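Local atomic coordinates of B12-binding domain-containing protein (Kitasatospora setae, PDB entry 6WTF), a protein that probably methylates C2 of tryptophan, using cobalamin, a [4Fe-4S] cluster and S-adenosyl-L-methionine as a B12-dependent radical SAM enzyme. Residues C231-E236 with S343-T348. Residues are numbered along the deposited sequence; the frame is centred on the assembly and turned at random.
Sequences CSHCVE and SGWKVT. With SF4 (iron/sulfur cluster), chain C; SA8 (S-5'-azamethionine-5'-deoxyadenosine), chain E.
Cys231 lies against the bend at Trp345 and Lys346. Its CA makes a CA-H...O contact with Trp345 O, while SG binds cluster iron FE1 at 2.4 Å. Lys346 CE packs 3.5 Å from Cys231 SG. A bend at chi2 (-67°) and another at chi3 bring Lys346 CD and CE alongside Cys231 SG and the His233 ring. Its NZ goes on to a salt bridge with Asp335.

Ser232 N donates to Trp345 O at 3.0 Å. One water links Ser232 OG to Gly344 O. Cys231 and Cys234 are the second and third cysteines of the radical SAM CxxxCxxC motif, after Cys227.

His233 and Trp345 meet rim to rim, their planes at 89°. His233 ND1 lies in the plane of the Trp345 ring at its edge, 3.0 Å from Trp345 NE1. A chi1 of 71° places the imidazole between Trp345, Lys346 CD, cluster sulfur S2 and the adenine of the bound S-adenosylmethionine analogue. With an alanine in place of His233, a gap would probably open between the cluster and Trp345, and Trp345 NE1 would be likely to lose its close polar neighbour.

Cys234 SG binds FE4 at 2.3 Å and accepts a weak capping bond from Glu236 N. Glu236 OE2 takes a 2.7 Å hydrogen bond from the amino N of the analogue, and Glu236 OE1 is hydrogen-bonded to Ser272 OG and to cobalamin.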
loop_
_atom_site.group_PDB
_atom_site.type_symbol
_atom_site.label_atom_id
_atom_site.label_comp_id
_atom_site.label_asym_id
_atom_site.label_seq_id
_atom_site.Cartn_x
_atom_site.Cartn_y
_atom_site.Cartn_z
ATOM N N CYS A 231 5.306 -13.993 1.837
ATOM C CA CYS A 231 4.241 -14.465 0.960
ATOM C C CYS A 231 4.591 -14.164 -0.492
ATOM O O CYS A 231 4.973 -13.041 -0.834
ATOM C CB CYS A 231 2.910 -13.825 1.349
ATOM S SG CYS A 231 2.404 -14.177 3.057
ATOM N N SER A 232 4.446 -15.182 -1.348
ATOM C CA SER A 232 5.013 -15.134 -2.693
ATOM C C SER A 232 4.413 -14.033 -3.561
ATOM O O SER A 232 4.989 -13.696 -4.600
ATOM C CB SER A 232 4.853 -16.498 -3.380
ATOM O OG SER A 232 3.527 -16.708 -3.837
ATOM N N HIS A 233 3.280 -13.465 -3.168
ATOM C CA HIS A 233 2.613 -12.442 -3.957
ATOM C C HIS A 233 2.971 -11.020 -3.536
ATOM O O HIS A 233 2.680 -10.079 -4.280
ATOM C CB HIS A 233 1.092 -12.609 -3.842
ATOM C CG HIS A 233 0.552 -12.228 -2.497
ATOM N ND1 HIS A 233 0.572 -13.083 -1.414
ATOM C CD2 HIS A 233 -0.000 -11.072 -2.054
ATOM C CE1 HIS A 233 0.042 -12.475 -0.367
ATOM N NE2 HIS A 233 -0.312 -11.254 -0.727
ATOM N N CYS A 234 3.588 -10.841 -2.373
ATOM C CA CYS A 234 3.562 -9.569 -1.659
ATOM C C CYS A 234 4.898 -8.849 -1.762
ATOM O O CYS A 234 5.947 -9.432 -1.473
ATOM C CB CYS A 234 3.207 -9.789 -0.189
ATOM S SG CYS A 234 2.717 -8.293 0.673
ATOM N N VAL A 235 4.847 -7.563 -2.129
ATOM C CA VAL A 235 6.051 -6.739 -2.232
ATOM C C VAL A 235 6.562 -6.237 -0.894
ATOM O O VAL A 235 7.706 -5.770 -0.821
ATOM C CB VAL A 235 5.824 -5.498 -3.120
ATOM C CG1 VAL A 235 5.384 -5.901 -4.517
ATOM C CG2 VAL A 235 4.790 -4.565 -2.484
ATOM N N GLU A 236 5.758 -6.317 0.168
ATOM C CA GLU A 236 6.051 -5.573 1.393
ATOM C C GLU A 236 7.284 -6.067 2.149
ATOM O O GLU A 236 8.042 -5.230 2.657
ATOM C CB GLU A 236 4.837 -5.563 2.333
ATOM C CG GLU A 236 3.603 -4.939 1.713
ATOM C CD GLU A 236 2.511 -4.645 2.724
ATOM O OE1 GLU A 236 2.823 -4.396 3.908
ATOM O OE2 GLU A 236 1.328 -4.671 2.335
ATOM N N SER A 343 0.263 -23.665 -0.020
ATOM C CA SER A 343 1.627 -24.133 0.171
ATOM C C SER A 343 2.566 -23.425 -0.797
ATOM O O SER A 343 2.241 -23.230 -1.972
ATOM C CB SER A 343 1.702 -25.646 -0.024
ATOM O OG SER A 343 3.041 -26.048 -0.238
ATOM N N GLY A 344 3.718 -22.995 -0.285
ATOM C CA GLY A 344 4.648 -22.217 -1.072
ATOM C C GLY A 344 4.187 -20.813 -1.396
ATOM O O GLY A 344 4.927 -20.071 -2.051
ATOM N N TRP A 345 2.986 -20.424 -0.966
ATOM C CA TRP A 345 2.447 -19.100 -1.256
ATOM C C TRP A 345 2.323 -18.271 0.017
ATOM O O TRP A 345 3.122 -17.360 0.232
ATOM C CB TRP A 345 1.110 -19.245 -1.982
ATOM C CG TRP A 345 0.268 -18.004 -2.077
ATOM C CD1 TRP A 345 0.662 -16.700 -1.893
ATOM C CD2 TRP A 345 -1.123 -17.959 -2.393
ATOM N NE1 TRP A 345 -0.407 -15.856 -2.068
ATOM C CE2 TRP A 345 -1.515 -16.604 -2.375
ATOM C CE3 TRP A 345 -2.079 -18.935 -2.688
ATOM C CZ2 TRP A 345 -2.816 -16.205 -2.643
ATOM C CZ3 TRP A 345 -3.370 -18.537 -2.953
ATOM C CH2 TRP A 345 -3.729 -17.182 -2.928
ATOM N N LYS A 346 1.337 -18.548 0.873
ATOM C CA LYS A 346 1.195 -17.806 2.127
ATOM C C LYS A 346 2.086 -18.481 3.161
ATOM O O LYS A 346 1.653 -19.350 3.922
ATOM C CB LYS A 346 -0.264 -17.750 2.560
ATOM C CG LYS A 346 -1.174 -17.084 1.545
ATOM C CD LYS A 346 -0.849 -15.604 1.404
ATOM C CE LYS A 346 -1.026 -14.868 2.729
ATOM N NZ LYS A 346 -2.457 -14.762 3.112
ATOM N N VAL A 347 3.360 -18.077 3.182
ATOM C CA VAL A 347 4.393 -18.782 3.930
ATOM C C VAL A 347 5.271 -17.802 4.697
ATOM O O VAL A 347 5.411 -16.633 4.335
ATOM C CB VAL A 347 5.266 -19.649 3.001
ATOM C CG1 VAL A 347 4.427 -20.732 2.354
ATOM C CG2 VAL A 347 5.915 -18.784 1.936
ATOM N N THR A 348 5.875 -18.307 5.771
ATOM C CA THR A 348 6.895 -17.574 6.502
ATOM C C THR A 348 8.215 -17.596 5.731
ATOM O O THR A 348 8.318 -18.144 4.629
ATOM C CB THR A 348 7.092 -18.173 7.891
ATOM O OG1 THR A 348 7.784 -19.422 7.769
ATOM C CG2 THR A 348 5.748 -18.417 8.567
HETATM FE FE1 SF4 C . 2.126 -11.924 3.804
HETATM FE FE2 SF4 C . 3.359 -9.885 5.159
HETATM FE FE3 SF4 C . 0.664 -9.801 4.711
HETATM FE FE4 SF4 C . 2.403 -9.458 2.635
HETATM S S1 SF4 C . 2.156 -8.094 4.439
HETATM S S2 SF4 C . 0.525 -10.764 2.659
HETATM S S3 SF4 C . 4.078 -10.872 3.240
HETATM S S4 SF4 C . 1.792 -11.335 5.970
HETATM N N SA8 E . -0.627 -5.519 3.998
HETATM C CA SA8 E . -1.378 -6.246 2.959
HETATM C C SA8 E . -1.630 -5.341 1.760
HETATM O O SA8 E . -1.619 -5.990 0.639
HETATM O OXT SA8 E . -1.816 -4.137 1.859
HETATM C CB SA8 E . -2.729 -6.813 3.502
HETATM C CG SA8 E . -3.179 -8.054 2.743
HETATM N ND SA8 E . -3.744 -7.765 1.422
HETATM C CE SA8 E . -4.920 -6.896 1.541
HETATM C "C5'" SA8 E . -3.985 -8.985 0.658
HETATM C "C4'" SA8 E . -4.632 -8.729 -0.690
HETATM O "O4'" SA8 E . -3.846 -7.775 -1.437
HETATM C "C3'" SA8 E . -4.655 -9.958 -1.586
HETATM O "O3'" SA8 E . -5.751 -10.808 -1.267
HETATM C "C2'" SA8 E . -4.799 -9.330 -2.976
HETATM O "O2'" SA8 E . -6.160 -9.044 -3.274
HETATM C "C1'" SA8 E . -3.997 -8.025 -2.826
HETATM N N9 SA8 E . -2.671 -8.058 -3.438
HETATM C C8 SA8 E . -1.462 -7.901 -2.814
HETATM N N7 SA8 E . -0.429 -8.002 -3.617
HETATM C C5 SA8 E . -0.999 -8.241 -4.859
HETATM C C6 SA8 E . -0.444 -8.435 -6.140
HETATM N N6 SA8 E . 0.872 -8.472 -6.386
HETATM N N1 SA8 E . -1.298 -8.613 -7.173
HETATM C C2 SA8 E . -2.612 -8.612 -6.930
HETATM N N3 SA8 E . -3.247 -8.454 -5.766
HETATM C C4 SA8 E . -2.382 -8.271 -4.763
HETATM O O HOH W 1 3.949 -19.210 -4.786
#